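Similar to phosphinothricin acetyltransferase (Bacillus subtilis, PDB 1VHS) probably inactivates phosphinothricin by transferring an acetyl group from acetyl-CoA to its amino group, as a GNAT-family acetyltransferase. Local coordinates at residues A18-T23 against S86-E91; R52-A57 against A65-F70; F121-N126 against Y155-L160; K81-S86 against L113-L118. All blocks are in the same frame, centred on the assembly; numbering follows the deposited sequence. Where two conformers were deposited one is given.

In the fold
All four contacts reach one mixed sheet of the acetyltransferase fold. Contact 2 is the most buried, two adjacent antiparallel strands knit by backbone bonds and apolar side chains, while contacts 1, 3 and 4 are each partly buried. Contacts 1 and 4 use the two ends of strand 82-89, share Ser86 and lie about 21 Å apart, centre to centre: the first sets a helix against the strand through a tyrosine pair and one side-chain bond, the second is a short parallel pairing with a charged, watered rim. Contacts 3 and 4 both draw on strand 117-123, antiparallel to its partner in contact 3 and parallel in contact 4. Contact 2 touches contacts 1 and 4 along strand 64-72.

Contact 1 (A18-T23 against S86-E91); sequences AIYNST and SIYIDE
Tyr88 lies against Ile19, Tyr20 and Thr23 of helix 13-24, and its side chain can be followed outward from the strand. CB packs on the CG2 methyl of Ile19 at 4.0 Å. Further out, CD2 turns the ring's edge to the hydroxyl OG1 of Thr23, which lies near the ring plane. CE2 then comes 3.7 Å from CD1 of Tyr20, which stands over one face of the Tyr88 ring, displaced toward its rim. CZ and OH finish alongside CE1 of Tyr20. The two tyrosines run side by side and point the same way, with planes turned 50° apart. Tyr20 OH bonds to Asp32 and Thr30, while Trp67 stacks on Tyr88.

Past the strand end, Ile19 CG2 rests 3.5 Å from the backbone N of Asp90. Its CG1 branch crosses the Asp90 side chain at about a right angle. Ser22 has chi1 at 67°, which folds OG back over its own helix to donate to Ile19 O at 2.6 Å. The same hydroxyl oxygen receives Glu91 N at 3.2 Å in a nearly straight bond, so one hydroxyl ties the helix to the turn after the strand. Water 1 donates to both Ser22 O and Glu91 OE1, adding a second, wetter link at the rim.

The helix axis crosses the strand at 81°, 7.7 Å away. This is the GNAT fold, an N-terminal helix lying across the central strand, whose residues Ile87, Tyr88 and Ile89 are predicted to bind acetyl-CoA.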
loop_
_atom_site.group_PDB
_atom_site.type_symbol
_atom_site.label_atom_id
_atom_site.label_comp_id
_atom_site.label_asym_id
_atom_site.label_seq_id
_atom_site.Cartn_x
_atom_site.Cartn_y
_atom_site.Cartn_z
ATOM N N ALA A 18 8.697 5.530 -9.231
ATOM C CA ALA A 18 8.035 6.469 -10.125
ATOM C C ALA A 18 6.542 6.539 -9.802
ATOM O O ALA A 18 5.964 7.626 -9.741
ATOM C CB ALA A 18 8.241 6.046 -11.575
ATOM N N ILE A 19 5.922 5.379 -9.596
ATOM C CA ILE A 19 4.500 5.325 -9.268
ATOM C C ILE A 19 4.283 6.031 -7.932
ATOM O O ILE A 19 3.342 6.808 -7.768
ATOM C CB ILE A 19 4.002 3.864 -9.174
ATOM C CG1 ILE A 19 3.948 3.258 -10.581
ATOM C CG2 ILE A 19 2.629 3.806 -8.480
ATOM C CD1 ILE A 19 3.574 1.795 -10.615
ATOM N N TYR A 20 5.168 5.753 -6.985
ATOM C CA TYR A 20 5.103 6.369 -5.667
ATOM C C TYR A 20 5.131 7.892 -5.820
ATOM O O TYR A 20 4.296 8.599 -5.258
ATOM C CB TYR A 20 6.295 5.905 -4.835
ATOM C CG TYR A 20 6.330 6.466 -3.436
ATOM C CD1 TYR A 20 5.525 5.932 -2.429
ATOM C CD2 TYR A 20 7.180 7.521 -3.113
ATOM C CE1 TYR A 20 5.569 6.433 -1.134
ATOM C CE2 TYR A 20 7.233 8.035 -1.821
ATOM C CZ TYR A 20 6.425 7.484 -0.838
ATOM O OH TYR A 20 6.470 7.988 0.437
ATOM N N ASN A 21 6.090 8.395 -6.595
ATOM C CA ASN A 21 6.216 9.835 -6.808
ATOM C C ASN A 21 5.046 10.478 -7.533
ATOM O O ASN A 21 4.742 11.651 -7.310
ATOM C CB ASN A 21 7.508 10.161 -7.564
ATOM C CG ASN A 21 8.741 9.974 -6.710
ATOM O OD1 ASN A 21 8.692 10.132 -5.490
ATOM N ND2 ASN A 21 9.861 9.655 -7.345
ATOM N N SER A 22 4.383 9.724 -8.402
ATOM C CA SER A 22 3.259 10.282 -9.138
ATOM C C SER A 22 2.093 10.604 -8.205
ATOM O O SER A 22 1.221 11.400 -8.553
ATOM C CB SER A 22 2.799 9.312 -10.230
ATOM O OG SER A 22 2.253 8.135 -9.662
ATOM N N THR A 23 2.085 9.994 -7.022
ATOM C CA THR A 23 1.013 10.217 -6.051
ATOM C C THR A 23 1.308 11.335 -5.043
ATOM O O THR A 23 0.405 11.808 -4.352
ATOM C CB THR A 23 0.716 8.940 -5.237
ATOM O OG1 THR A 23 1.784 8.708 -4.308
ATOM C CG2 THR A 23 0.580 7.732 -6.157
ATOM N N SER A 86 0.028 -1.985 1.718
ATOM C CA SER A 86 0.106 -0.676 1.082
ATOM C C SER A 86 -0.109 -0.864 -0.417
ATOM O O SER A 86 0.493 -1.741 -1.030
ATOM C CB SER A 86 1.479 -0.040 1.340
ATOM O OG SER A 86 2.516 -0.822 0.782
ATOM N N ILE A 87 -0.981 -0.048 -0.999
ATOM C CA ILE A 87 -1.271 -0.138 -2.417
ATOM C C ILE A 87 -1.121 1.216 -3.100
ATOM O O ILE A 87 -1.754 2.195 -2.702
ATOM C CB ILE A 87 -2.707 -0.658 -2.642
ATOM C CG1 ILE A 87 -2.861 -2.031 -1.983
ATOM C CG2 ILE A 87 -3.020 -0.726 -4.138
ATOM C CD1 ILE A 87 -4.268 -2.604 -2.039
ATOM N N TYR A 88 -0.272 1.269 -4.123
ATOM C CA TYR A 88 -0.060 2.499 -4.878
ATOM C C TYR A 88 -0.363 2.247 -6.345
ATOM O O TYR A 88 0.025 1.220 -6.907
ATOM C CB TYR A 88 1.377 3.003 -4.728
ATOM C CG TYR A 88 1.650 3.618 -3.375
ATOM C CD1 TYR A 88 1.893 2.819 -2.260
ATOM C CD2 TYR A 88 1.634 5.005 -3.202
ATOM C CE1 TYR A 88 2.115 3.384 -1.001
ATOM C CE2 TYR A 88 1.852 5.581 -1.945
ATOM C CZ TYR A 88 2.091 4.764 -0.854
ATOM O OH TYR A 88 2.300 5.318 0.390
ATOM N N ILE A 89 -1.067 3.190 -6.954
ATOM C CA ILE A 89 -1.452 3.085 -8.354
ATOM C C ILE A 89 -0.896 4.276 -9.124
ATOM O O ILE A 89 -0.912 5.404 -8.628
ATOM C CB ILE A 89 -2.986 3.080 -8.488
ATOM C CG1 ILE A 89 -3.579 2.014 -7.564
ATOM C CG2 ILE A 89 -3.388 2.817 -9.937
ATOM C CD1 ILE A 89 -5.094 2.039 -7.485
ATOM N N ASP A 90 -0.393 4.027 -10.328
ATOM C CA ASP A 90 0.142 5.107 -11.146
ATOM C C ASP A 90 -0.954 6.160 -11.265
ATOM O O ASP A 90 -2.072 5.859 -11.685
ATOM C CB ASP A 90 0.539 4.582 -12.531
ATOM C CG ASP A 90 1.176 5.650 -13.404
ATOM O OD1 ASP A 90 1.771 5.291 -14.442
ATOM O OD2 ASP A 90 1.077 6.846 -13.065
ATOM N N GLU A 91 -0.634 7.391 -10.878
ATOM C CA GLU A 91 -1.604 8.477 -10.925
ATOM C C GLU A 91 -2.341 8.538 -12.259
ATOM O O GLU A 91 -3.497 8.954 -12.316
ATOM C CB GLU A 91 -0.912 9.817 -10.659
ATOM C CG GLU A 91 -1.876 10.984 -10.518
ATOM C CD GLU A 91 -2.844 10.801 -9.362
ATOM O OE1 GLU A 91 -2.384 10.756 -8.201
ATOM O OE2 GLU A 91 -4.063 10.700 -9.615
HETATM O O HOH W 1 -0.285 13.121 -7.285
#

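Contact 2 (R52-A57 against A65-F70)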
loop_
_atom_site.group_PDB
_atom_site.type_symbol
_atom_site.label_atom_id
_atom_site.label_comp_id
_atom_site.label_asym_id
_atom_site.label_seq_id
_atom_site.Cartn_x
_atom_site.Cartn_y
_atom_site.Cartn_z
ATOM N N ARG A 52 6.486 -11.620 3.332
ATOM C CA ARG A 52 6.020 -10.229 3.299
ATOM C C ARG A 52 6.589 -9.620 2.021
ATOM O O ARG A 52 7.537 -8.837 2.042
ATOM C CB ARG A 52 6.523 -9.489 4.537
ATOM C CG ARG A 52 6.005 -10.106 5.842
ATOM C CD ARG A 52 4.498 -9.918 5.985
ATOM N NE ARG A 52 3.964 -10.532 7.203
ATOM C CZ ARG A 52 3.596 -11.805 7.308
ATOM N NH1 ARG A 52 3.126 -12.261 8.463
ATOM N NH2 ARG A 52 3.682 -12.624 6.266
ATOM N N PRO A 53 5.993 -9.977 0.882
ATOM C CA PRO A 53 6.454 -9.485 -0.413
ATOM C C PRO A 53 5.887 -8.212 -1.001
ATOM O O PRO A 53 4.940 -7.608 -0.491
ATOM C CB PRO A 53 6.201 -10.676 -1.324
ATOM C CG PRO A 53 4.902 -11.206 -0.791
ATOM C CD PRO A 53 4.975 -11.033 0.719
ATOM N N LEU A 54 6.522 -7.819 -2.097
ATOM C CA LEU A 54 6.135 -6.665 -2.875
ATOM C C LEU A 54 5.731 -7.246 -4.220
ATOM O O LEU A 54 6.513 -7.962 -4.850
ATOM C CB LEU A 54 7.320 -5.715 -3.065
ATOM C CG LEU A 54 7.041 -4.517 -3.975
ATOM C CD1 LEU A 54 5.934 -3.666 -3.360
ATOM C CD2 LEU A 54 8.313 -3.691 -4.154
ATOM N N TYR A 55 4.500 -6.975 -4.636
ATOM C CA TYR A 55 4.009 -7.450 -5.921
ATOM C C TYR A 55 3.793 -6.261 -6.838
ATOM O O TYR A 55 3.419 -5.186 -6.383
ATOM C CB TYR A 55 2.666 -8.163 -5.780
ATOM C CG TYR A 55 2.697 -9.426 -4.962
ATOM C CD1 TYR A 55 2.526 -9.386 -3.579
ATOM C CD2 TYR A 55 2.902 -10.664 -5.567
ATOM C CE1 TYR A 55 2.553 -10.547 -2.819
ATOM C CE2 TYR A 55 2.934 -11.836 -4.810
ATOM C CZ TYR A 55 2.760 -11.768 -3.439
ATOM O OH TYR A 55 2.814 -12.916 -2.682
ATOM N N VAL A 56 4.031 -6.451 -8.128
ATOM C CA VAL A 56 3.784 -5.380 -9.073
ATOM C C VAL A 56 2.698 -5.870 -10.016
ATOM O O VAL A 56 2.535 -7.078 -10.218
ATOM C CB VAL A 56 5.050 -4.989 -9.878
ATOM C CG1 VAL A 56 6.059 -4.311 -8.959
ATOM C CG2 VAL A 56 5.670 -6.217 -10.523
ATOM N N ALA A 57 1.935 -4.931 -10.555
ATOM C CA ALA A 57 0.864 -5.248 -11.481
ATOM C C ALA A 57 1.222 -4.645 -12.832
ATOM O O ALA A 57 1.510 -3.446 -12.936
ATOM C CB ALA A 57 -0.455 -4.681 -10.981
ATOM N N ALA A 65 2.061 -0.802 -13.622
ATOM C CA ALA A 65 1.081 0.257 -13.394
ATOM C C ALA A 65 0.699 0.463 -11.929
ATOM O O ALA A 65 0.065 1.461 -11.588
ATOM C CB ALA A 65 -0.176 -0.027 -14.203
ATOM N N ALA A 66 1.073 -0.475 -11.067
ATOM C CA ALA A 66 0.728 -0.376 -9.651
ATOM C C ALA A 66 1.484 -1.429 -8.862
ATOM O O ALA A 66 2.108 -2.315 -9.438
ATOM C CB ALA A 66 -0.780 -0.583 -9.474
ATOM N N TRP A 67 1.450 -1.318 -7.539
ATOM C CA TRP A 67 2.105 -2.303 -6.702
ATOM C C TRP A 67 1.416 -2.477 -5.360
ATOM O O TRP A 67 0.681 -1.597 -4.906
ATOM C CB TRP A 67 3.602 -1.990 -6.501
ATOM C CG TRP A 67 3.983 -0.595 -6.051
ATOM C CD1 TRP A 67 4.304 0.464 -6.851
ATOM C CD2 TRP A 67 4.185 -0.152 -4.702
ATOM N NE1 TRP A 67 4.705 1.534 -6.087
ATOM C CE2 TRP A 67 4.642 1.183 -4.764
ATOM C CE3 TRP A 67 4.030 -0.758 -3.447
ATOM C CZ2 TRP A 67 4.949 1.925 -3.619
ATOM C CZ3 TRP A 67 4.336 -0.021 -2.307
ATOM C CH2 TRP A 67 4.791 1.307 -2.402
ATOM N N ILE A 68 1.642 -3.639 -4.760
ATOM C CA ILE A 68 1.074 -3.996 -3.461
ATOM C C ILE A 68 2.230 -4.449 -2.582
ATOM O O ILE A 68 2.982 -5.354 -2.945
ATOM C CB ILE A 68 0.089 -5.173 -3.569
ATOM C CG1 ILE A 68 -0.995 -4.879 -4.603
ATOM C CG2 ILE A 68 -0.559 -5.431 -2.211
ATOM C CD1 ILE A 68 -1.906 -6.074 -4.850
ATOM N N SER A 69 2.367 -3.821 -1.424
ATOM C CA SER A 69 3.446 -4.152 -0.511
ATOM C C SER A 69 2.907 -4.659 0.816
ATOM O O SER A 69 1.996 -4.055 1.381
ATOM C CB SER A 69 4.308 -2.904 -0.260
ATOM O OG SER A 69 5.203 -3.091 0.825
ATOM N N PHE A 70 3.446 -5.781 1.293
ATOM C CA PHE A 70 3.061 -6.307 2.598
ATOM C C PHE A 70 4.262 -5.988 3.482
ATOM O O PHE A 70 5.403 -6.264 3.114
ATOM C CB PHE A 70 2.827 -7.816 2.568
ATOM C CG PHE A 70 1.561 -8.215 1.870
ATOM C CD1 PHE A 70 1.561 -8.511 0.511
ATOM C CD2 PHE A 70 0.359 -8.258 2.568
ATOM C CE1 PHE A 70 0.374 -8.843 -0.147
ATOM C CE2 PHE A 70 -0.836 -8.588 1.922
ATOM C CZ PHE A 70 -0.827 -8.881 0.561
#
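Leu54 and Trp67 meet on one face of this strand pair. The CD1 methyl of Leu54 lies 3.5 Å from CE3 of the indole, and the same methyl also touches CB of Ser69. Leu54 has CG anti to the backbone N (chi1 175°), a setting that swings its tip toward the partner strand. Val56 follows on that face, its CG1 against CB of Trp67. The indole itself leads away from the pairing, toward Trp44.

Between the faces the backbones are tightly laced together. Tyr55 and Ile68 form a hydrogen-bonded antiparallel pair, Tyr55 N reaching Ile68 O at 2.8 Å and Ile68 N returning to Tyr55 O at 2.9 Å. These strands are the arms of a beta hairpin, 54-58 and 64-72, in the N-terminal half of the GNAT sheet. At one end Ala65 and Ala66 both face Ala57 in a classic beta bulge: Ala57 N bonds to Ala66 O from above the carbonyl plane, whereas Ala65 N meets Ala57 O nearly along the C=O axis.

On the other face Tyr55 CE1 comes 3.8 Å from CE1 of Phe70, the two side chains crossing obliquely, and helix 98-109 covers Tyr55 and Ile68.

The pairing thins toward Arg52, before strand 54-58 begins. Pro53 O still takes Phe70 N at 3.0 Å and lies at the edge of the Phe70 ring, while the Arg52 side chain meets Phe70 chiefly through its CB, 3.7 Å from Phe70 O. The guanidinium of this partly exposed residue turns to other partners, NH2 bonding to Leu113 O.

Contact 3 (F121-N126 against Y155-L160); sequences FIFGHN and YDLKIL
Ile122 and Lys158 exchange two backbone hydrogen bonds, the centre of an antiparallel pairing. Ile122 N gives to Lys158 O at 3.0 Å, and Lys158 N gives to Ile122 O at 2.8 Å. One step on, Gly124 N reaches Asp156 O at 2.8 Å, a straight bond at the hydrogen (172°) though the donor stands above the carbonyl plane. Gly124 already belongs to the type I turn from Phe123 to Asn126, so this bond carries the pairing past the strand into the turn.

Apolar contacts gather on the face that holds Phe121, Phe123, Leu157 and Ile159. The CD1 methyl of Ile159 is modelled over one face of the Phe121 ring, too close to be trusted in detail. In Leu157 a chi1 of -179° carries CG away from the backbone N and brings both methyls to the opposite strand: Leu157 CD2 meets the edge of the Phe121 ring, 3.6 Å from Phe121 CD2, and Leu157 CD1 sits 4.0 Å from CD2 of Phe123. On the other face CD1 of Ile122 touches CD2 of Leu160, at 4.1 Å.

Two waters bridge the segments. Water 2 donates to Gly124 O and accepts from Lys158 NZ, which also forms a salt bridge with Glu140. Water 3 accepts from Asp156 N at 2.8 Å and bonds to ND1 of His125, whose NE2 is hydrogen-bonded to Arg27 O.

Strand 153-163 runs between 117-123 and the outermost strand 139-150. Helix 127-135 packs on Ile122 and Leu160, and its N-cap, Asn126, belongs to the predicted acetyl-CoA site.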
loop_
_atom_site.group_PDB
_atom_site.type_symbol
_atom_site.label_atom_id
_atom_site.label_comp_id
_atom_site.label_asym_id
_atom_site.label_seq_id
_atom_site.Cartn_x
_atom_site.Cartn_y
_atom_site.Cartn_z
ATOM N N PHE A 121 -2.929 1.996 6.372
ATOM C CA PHE A 121 -2.775 3.363 6.871
ATOM C C PHE A 121 -3.233 4.310 5.775
ATOM O O PHE A 121 -2.581 4.439 4.735
ATOM C CB PHE A 121 -1.307 3.628 7.230
ATOM C CG PHE A 121 -0.828 2.854 8.428
ATOM C CD1 PHE A 121 -0.930 1.468 8.468
ATOM C CD2 PHE A 121 -0.282 3.515 9.527
ATOM C CE1 PHE A 121 -0.499 0.747 9.582
ATOM C CE2 PHE A 121 0.153 2.804 10.648
ATOM C CZ PHE A 121 0.044 1.416 10.673
ATOM N N ILE A 122 -4.361 4.972 6.019
ATOM C CA ILE A 122 -4.967 5.864 5.048
ATOM C C ILE A 122 -5.277 7.230 5.639
ATOM O O ILE A 122 -5.826 7.335 6.737
ATOM C CB ILE A 122 -6.291 5.237 4.512
ATOM C CG1 ILE A 122 -6.010 3.828 3.971
ATOM C CG2 ILE A 122 -6.902 6.127 3.441
ATOM C CD1 ILE A 122 -7.265 3.004 3.675
ATOM N N PHE A 123 -4.928 8.286 4.913
ATOM C CA PHE A 123 -5.219 9.633 5.394
ATOM C C PHE A 123 -6.721 9.813 5.590
ATOM O O PHE A 123 -7.522 9.343 4.781
ATOM C CB PHE A 123 -4.701 10.667 4.403
ATOM C CG PHE A 123 -3.216 10.851 4.450
ATOM C CD1 PHE A 123 -2.491 11.039 3.280
ATOM C CD2 PHE A 123 -2.542 10.856 5.667
ATOM C CE1 PHE A 123 -1.114 11.227 3.321
ATOM C CE2 PHE A 123 -1.163 11.044 5.717
ATOM C CZ PHE A 123 -0.449 11.228 4.542
ATOM N N GLY A 124 -7.095 10.497 6.669
ATOM C CA GLY A 124 -8.501 10.715 6.966
ATOM C C GLY A 124 -9.320 11.386 5.877
ATOM O O GLY A 124 -10.533 11.181 5.797
ATOM N N HIS A 125 -8.672 12.186 5.034
ATOM C CA HIS A 125 -9.390 12.878 3.969
ATOM C C HIS A 125 -9.515 12.085 2.670
ATOM O O HIS A 125 -10.118 12.562 1.714
ATOM C CB HIS A 125 -8.736 14.236 3.680
ATOM C CG HIS A 125 -7.303 14.145 3.256
ATOM N ND1 HIS A 125 -6.317 13.621 4.063
ATOM C CD2 HIS A 125 -6.688 14.526 2.110
ATOM C CE1 HIS A 125 -5.156 13.683 3.434
ATOM N NE2 HIS A 125 -5.353 14.228 2.247
ATOM N N ASN A 126 -8.951 10.882 2.625
ATOM C CA ASN A 126 -9.032 10.063 1.416
ATOM C C ASN A 126 -10.269 9.176 1.504
ATOM O O ASN A 126 -10.172 7.973 1.756
ATOM C CB ASN A 126 -7.783 9.191 1.266
ATOM C CG ASN A 126 -7.711 8.500 -0.091
ATOM O OD1 ASN A 126 -8.705 8.414 -0.817
ATOM N ND2 ASN A 126 -6.532 7.998 -0.432
ATOM N N TYR A 155 -2.685 16.818 8.819
ATOM C CA TYR A 155 -3.560 15.764 8.320
ATOM C C TYR A 155 -3.721 14.623 9.320
ATOM O O TYR A 155 -2.806 14.321 10.071
ATOM C CB TYR A 155 -2.989 15.185 7.025
ATOM C CG TYR A 155 -2.831 16.182 5.904
ATOM C CD1 TYR A 155 -1.815 17.138 5.922
ATOM C CD2 TYR A 155 -3.702 16.166 4.820
ATOM C CE1 TYR A 155 -1.674 18.054 4.878
ATOM C CE2 TYR A 155 -3.570 17.071 3.775
ATOM C CZ TYR A 155 -2.556 18.012 3.809
ATOM O OH TYR A 155 -2.429 18.898 2.765
ATOM N N ASP A 156 -4.886 13.985 9.293
ATOM C CA ASP A 156 -5.188 12.864 10.173
ATOM C C ASP A 156 -4.810 11.550 9.496
ATOM O O ASP A 156 -4.941 11.410 8.278
ATOM C CB ASP A 156 -6.695 12.798 10.464
ATOM C CG ASP A 156 -7.197 13.948 11.313
ATOM O OD1 ASP A 156 -8.433 14.034 11.482
ATOM O OD2 ASP A 156 -6.383 14.752 11.812
ATOM N N LEU A 157 -4.347 10.586 10.282
ATOM C CA LEU A 157 -4.029 9.277 9.731
ATOM C C LEU A 157 -5.012 8.285 10.336
ATOM O O LEU A 157 -5.111 8.165 11.558
ATOM C CB LEU A 157 -2.605 8.849 10.092
ATOM C CG LEU A 157 -2.214 7.487 9.501
ATOM C CD1 LEU A 157 -2.125 7.602 7.970
ATOM C CD2 LEU A 157 -0.879 7.034 10.083
ATOM N N LYS A 158 -5.770 7.601 9.486
ATOM C CA LYS A 158 -6.696 6.598 9.975
ATOM C C LYS A 158 -6.076 5.227 9.778
ATOM O O LYS A 158 -5.371 4.985 8.791
ATOM C CB LYS A 158 -8.032 6.657 9.227
ATOM C CG LYS A 158 -8.986 7.703 9.764
ATOM C CD LYS A 158 -10.381 7.542 9.169
ATOM C CE LYS A 158 -11.353 8.506 9.830
ATOM N NZ LYS A 158 -12.763 8.182 9.477
ATOM N N ILE A 159 -6.316 4.337 10.729
ATOM C CA ILE A 159 -5.806 2.980 10.628
ATOM C C ILE A 159 -7.020 2.075 10.494
ATOM O O ILE A 159 -7.908 2.094 11.349
ATOM C CB ILE A 159 -5.028 2.542 11.891
ATOM C CG1 ILE A 159 -3.902 3.534 12.186
ATOM C CG2 ILE A 159 -4.442 1.140 11.681
ATOM C CD1 ILE A 159 -3.070 3.891 10.991
ATOM N N LEU A 160 -7.073 1.314 9.406
ATOM C CA LEU A 160 -8.177 0.391 9.184
ATOM C C LEU A 160 -7.620 -1.009 9.323
ATOM O O LEU A 160 -6.487 -1.286 8.913
ATOM C CB LEU A 160 -8.772 0.581 7.786
ATOM C CG LEU A 160 -9.849 1.659 7.627
ATOM C CD1 LEU A 160 -9.353 3.000 8.108
ATOM C CD2 LEU A 160 -10.255 1.725 6.159
HETATM O O HOH W 2 -12.506 10.281 7.084
HETATM O O HOH W 3 -6.549 14.473 7.125
#

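Contact 4 (K81-S86 against L113-L118); sequences KTAEVS and LGIRSL
The carbonyl oxygen of Lys81 is gripped by two successive backbone amides. Arg116 N reaches it at 2.7 Å, in the carbonyl plane and on a lone pair, and Ser117 N comes in at 3.0 Å on a straighter line (170°). This is where the parallel pairing of strands 82-89 and 117-123 begins, the two strands of a beta-alpha-beta crossover whose connecting helix is 98-109. The next rung runs the other way, Ala83 N to Ser117 O at 2.9 Å.

On the face of Ala83 and Leu118 lies a small apolar layer. Ala83 CB meets CD1 of Ile115 at 3.8 Å. Leu118, with chi1 at -168° setting CG opposite its own amide nitrogen, swings its branches over to Val85, whose CG1 lies 3.8 Å from Leu118 CG. Those two side chains cross at about a right angle, and Ile68 of strand 64-72 also packs on Val85.

The outer end is more exposed. Lys81 lays its aliphatic chain over one face of the Arg116 guanidinium, with CE placed toward the rim of that group. The two positive charges lie close, Lys81 NZ 4.4 Å from Arg116 NH1, and probably repel each other somewhat. On the face of the sheet with Thr82 and Ser117, a single water gathers three side chains: it accepts from Arg116 NE in the guanidinium plane, lies 3.1 Å from Thr82 OG1, and sits 2.7 Å from Ser117 OG.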
loop_
_atom_site.group_PDB
_atom_site.type_symbol
_atom_site.label_atom_id
_atom_site.label_comp_id
_atom_site.label_asym_id
_atom_site.label_seq_id
_atom_site.Cartn_x
_atom_site.Cartn_y
_atom_site.Cartn_z
ATOM N N LYS A 81 1.924 -12.459 12.968
ATOM C CA LYS A 81 0.740 -12.684 12.148
ATOM C C LYS A 81 0.002 -11.401 11.803
ATOM O O LYS A 81 -1.111 -11.437 11.281
ATOM C CB LYS A 81 -0.208 -13.652 12.853
ATOM C CG LYS A 81 0.221 -15.107 12.739
ATOM C CD LYS A 81 -0.646 -16.023 13.585
ATOM C CE LYS A 81 -0.233 -15.956 15.041
ATOM N NZ LYS A 81 1.183 -16.392 15.218
ATOM N N THR A 82 0.631 -10.271 12.091
ATOM C CA THR A 82 0.026 -8.975 11.815
ATOM C C THR A 82 0.885 -8.231 10.805
ATOM O O THR A 82 2.098 -8.100 10.974
ATOM C CB THR A 82 -0.115 -8.152 13.122
ATOM O OG1 THR A 82 -0.992 -8.846 14.019
ATOM C CG2 THR A 82 -0.689 -6.776 12.835
ATOM N N ALA A 83 0.256 -7.751 9.741
ATOM C CA ALA A 83 0.982 -7.034 8.709
ATOM C C ALA A 83 0.227 -5.839 8.175
ATOM O O ALA A 83 -0.973 -5.689 8.387
ATOM C CB ALA A 83 1.320 -7.986 7.552
ATOM N N GLU A 84 0.952 -4.986 7.467
ATOM C CA GLU A 84 0.364 -3.816 6.858
ATOM C C GLU A 84 0.327 -4.055 5.359
ATOM O O GLU A 84 1.207 -4.720 4.812
ATOM C CB GLU A 84 1.219 -2.579 7.150
ATOM C CG GLU A 84 1.235 -2.175 8.616
ATOM C CD GLU A 84 2.506 -1.448 9.011
ATOM O OE1 GLU A 84 2.952 -0.559 8.252
ATOM O OE2 GLU A 84 3.054 -1.763 10.088
ATOM N N VAL A 85 -0.709 -3.555 4.703
ATOM C CA VAL A 85 -0.790 -3.671 3.256
ATOM C C VAL A 85 -0.829 -2.251 2.702
ATOM O O VAL A 85 -1.590 -1.405 3.184
ATOM C CB VAL A 85 -2.041 -4.457 2.782
ATOM C CG1 VAL A 85 -3.326 -3.773 3.249
ATOM C CG2 VAL A 85 -2.019 -4.564 1.253
ATOM N N SER A 86 0.028 -1.985 1.718
ATOM C CA SER A 86 0.106 -0.676 1.082
ATOM C C SER A 86 -0.109 -0.864 -0.417
ATOM O O SER A 86 0.493 -1.741 -1.030
ATOM C CB SER A 86 1.479 -0.040 1.340
ATOM O OG SER A 86 2.516 -0.822 0.782
ATOM N N LEU A 113 0.035 -16.010 3.220
ATOM C CA LEU A 113 1.281 -15.458 3.733
ATOM C C LEU A 113 1.347 -15.660 5.245
ATOM O O LEU A 113 2.328 -15.288 5.892
ATOM C CB LEU A 113 1.380 -13.964 3.401
ATOM C CG LEU A 113 1.388 -13.602 1.911
ATOM C CD1 LEU A 113 1.415 -12.089 1.748
ATOM C CD2 LEU A 113 2.594 -14.239 1.234
ATOM N N GLY A 114 0.297 -16.255 5.803
ATOM C CA GLY A 114 0.251 -16.487 7.234
ATOM C C GLY A 114 -0.200 -15.257 8.008
ATOM O O GLY A 114 -0.024 -15.172 9.222
ATOM N N ILE A 115 -0.787 -14.297 7.305
ATOM C CA ILE A 115 -1.259 -13.069 7.939
ATOM C C ILE A 115 -2.661 -13.246 8.516
ATOM O O ILE A 115 -3.584 -13.648 7.808
ATOM C CB ILE A 115 -1.296 -11.917 6.927
ATOM C CG1 ILE A 115 0.119 -11.640 6.414
ATOM C CG2 ILE A 115 -1.886 -10.665 7.580
ATOM C CD1 ILE A 115 0.155 -10.758 5.180
ATOM N N ARG A 116 -2.809 -12.949 9.804
ATOM C CA ARG A 116 -4.098 -13.051 10.485
ATOM C C ARG A 116 -4.789 -11.694 10.580
ATOM O O ARG A 116 -6.005 -11.591 10.413
ATOM C CB ARG A 116 -3.916 -13.628 11.891
ATOM C CG ARG A 116 -5.189 -13.620 12.725
ATOM C CD ARG A 116 -5.045 -14.469 13.978
ATOM N NE ARG A 116 -3.917 -14.056 14.809
ATOM C CZ ARG A 116 -3.511 -14.716 15.889
ATOM N NH1 ARG A 116 -2.474 -14.276 16.590
ATOM N NH2 ARG A 116 -4.140 -15.821 16.266
ATOM N N SER A 117 -4.012 -10.652 10.852
ATOM C CA SER A 117 -4.556 -9.296 10.964
ATOM C C SER A 117 -3.850 -8.408 9.956
ATOM O O SER A 117 -2.626 -8.301 9.960
ATOM C CB SER A 117 -4.343 -8.740 12.381
ATOM O OG SER A 117 -4.937 -9.592 13.353
ATOM N N LEU A 118 -4.627 -7.775 9.089
ATOM C CA LEU A 118 -4.064 -6.911 8.066
ATOM C C LEU A 118 -4.531 -5.481 8.308
ATOM O O LEU A 118 -5.713 -5.241 8.485
ATOM C CB LEU A 118 -4.515 -7.404 6.687
ATOM C CG LEU A 118 -3.838 -6.826 5.447
ATOM C CD1 LEU A 118 -2.341 -7.092 5.514
ATOM C CD2 LEU A 118 -4.448 -7.460 4.192
HETATM O O HOH W 4 -2.959 -11.176 14.297
#